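Local coordinates for protein putative sugar ABC transporter (PDB 5ULB) that probably captures methylthioribose-like sugars, here a selenium analogue, as the periplasmic binding component of an ABC transporter, at residues A[14-17]-A[18-22]. Numbering follows the deposited sequence.
Sequences AKHQ and GQIKI
From His16 to Ile20 the chain runs largely extended, with a positive phi (82°) at Gly18, whose carbonyl faces the His16 side chain. This is the lead-in from the short helix 11-14 to strand 21-26, the first strand of the periplasmic binding protein fold, at the surface and well away from the sugar pocket. His16 carries the local contact. Its CG lies anti to the backbone N (chi1 -167°), which swings the ring forward along the chain. ND1 then donates to Gly18 O over 2.8 Å in a nearly straight bond; the oxygen sits in the ring plane, although the donor stands above the plane of the carbonyl. The second ring nitrogen, NE2, is hydrogen-bonded to Asp77 OD1, so both ring nitrogens are engaged and the rotation of the imidazole is fixed. The other carboxylate oxygen of Asp77, OD2, accepts the backbone N of Lys21, tying the histidine to the start of the strand. One ring face is taken by Ile20, whose CD1 rests over the centre in a CH-pi contact, 3.4 Å from the centroid; the same buried side chain also packs on Phe50 and on Ile277 of helix 262-278. CE1 of His16 approaches Gln19 O at 3.3 Å, obliquely to the ring. That oxygen is gripped by the Lys21 ammonium: the Lys21 chain runs extended until its last torsion (chi4 76°) turns NZ onto Gln19 O, 2.6 Å away, in the carbonyl plane and on a lone pair.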
loop_
_atom_site.group_PDB
_atom_site.type_symbol
_atom_site.label_atom_id
_atom_site.label_comp_id
_atom_site.label_asym_id
_atom_site.label_seq_id
_atom_site.Cartn_x
_atom_site.Cartn_y
_atom_site.Cartn_z
ATOM N N ALA A 14 -18.196 24.100 -7.528
ATOM C CA ALA A 14 -18.468 25.054 -8.571
ATOM C C ALA A 14 -18.134 26.513 -8.185
ATOM O O ALA A 14 -17.598 27.267 -9.003
ATOM C CB ALA A 14 -19.915 24.913 -9.021
ATOM N N LYS A 15 -18.347 26.873 -6.924
ATOM C CA LYS A 15 -18.199 28.274 -6.449
ATOM C C LYS A 15 -16.795 28.549 -5.903
ATOM O O LYS A 15 -16.455 29.678 -5.573
ATOM C CB LYS A 15 -19.227 28.504 -5.324
ATOM C CG LYS A 15 -18.751 28.084 -3.898
ATOM C CD LYS A 15 -19.817 27.936 -2.765
ATOM C CE LYS A 15 -20.656 29.176 -2.469
ATOM N NZ LYS A 15 -21.945 28.782 -1.785
ATOM N N HIS A 16 -15.948 27.546 -5.829
ATOM C CA HIS A 16 -14.619 27.722 -5.246
ATOM C C HIS A 16 -13.754 28.722 -5.992
ATOM O O HIS A 16 -13.783 28.703 -7.213
ATOM C CB HIS A 16 -13.950 26.350 -5.187
ATOM C CG HIS A 16 -12.730 26.321 -4.340
ATOM N ND1 HIS A 16 -11.473 26.519 -4.850
ATOM C CD2 HIS A 16 -12.567 26.178 -3.013
ATOM C CE1 HIS A 16 -10.566 26.442 -3.876
ATOM N NE2 HIS A 16 -11.209 26.226 -2.742
ATOM N N GLN A 17 -13.014 29.594 -5.251
ATOM C CA GLN A 17 -12.030 30.574 -5.888
ATOM C C GLN A 17 -10.777 29.828 -6.317
ATOM O O GLN A 17 -9.982 29.453 -5.508
ATOM C CB GLN A 17 -11.567 31.720 -4.935
ATOM C CG GLN A 17 -12.488 32.935 -4.750
ATOM C CD GLN A 17 -11.741 34.331 -4.530
ATOM O OE1 GLN A 17 -10.931 34.522 -3.606
ATOM N NE2 GLN A 17 -12.032 35.296 -5.407
ATOM N N GLY A 18 -10.600 29.559 -7.605
ATOM C CA GLY A 18 -9.425 28.895 -8.104
ATOM C C GLY A 18 -9.550 27.377 -7.921
ATOM O O GLY A 18 -10.625 26.863 -7.513
ATOM N N GLN A 19 -8.493 26.642 -8.259
ATOM C CA GLN A 19 -8.496 25.206 -8.171
ATOM C C GLN A 19 -8.656 24.782 -6.720
ATOM O O GLN A 19 -8.101 25.349 -5.778
ATOM C CB GLN A 19 -7.184 24.493 -8.703
ATOM C CG GLN A 19 -6.980 24.592 -10.141
ATOM C CD GLN A 19 -5.760 23.724 -10.383
ATOM O OE1 GLN A 19 -4.684 24.200 -10.069
ATOM N NE2 GLN A 19 -5.920 22.490 -10.878
ATOM N N ILE A 20 -9.410 23.681 -6.555
ATOM C CA ILE A 20 -9.365 22.932 -5.294
ATOM C C ILE A 20 -7.944 22.384 -5.136
ATOM O O ILE A 20 -7.402 21.824 -6.088
ATOM C CB ILE A 20 -10.419 21.846 -5.319
ATOM C CG1 ILE A 20 -11.865 22.404 -5.330
ATOM C CG2 ILE A 20 -10.204 20.822 -4.205
ATOM C CD1 ILE A 20 -12.274 22.996 -4.119
ATOM N N LYS A 21 -7.379 22.521 -3.928
ATOM C CA LYS A 21 -6.005 22.089 -3.674
ATOM C C LYS A 21 -5.980 21.006 -2.609
ATOM O O LYS A 21 -6.579 21.196 -1.515
ATOM C CB LYS A 21 -5.139 23.289 -3.287
ATOM C CG LYS A 21 -5.238 24.410 -4.283
ATOM C CD LYS A 21 -4.664 25.743 -3.903
ATOM C CE LYS A 21 -4.932 26.691 -5.087
ATOM N NZ LYS A 21 -6.348 27.185 -5.206
ATOM N N ILE A 22 -5.280 19.913 -2.901
ATOM C CA ILE A 22 -5.162 18.770 -2.031
ATOM C C ILE A 22 -3.673 18.529 -1.700
ATOM O O ILE A 22 -2.840 18.546 -2.622
ATOM C CB ILE A 22 -5.721 17.491 -2.702
ATOM C CG1 ILE A 22 -7.116 17.737 -3.250
ATOM C CG2 ILE A 22 -5.681 16.305 -1.764
ATOM C CD1 ILE A 22 -8.207 18.111 -2.335
#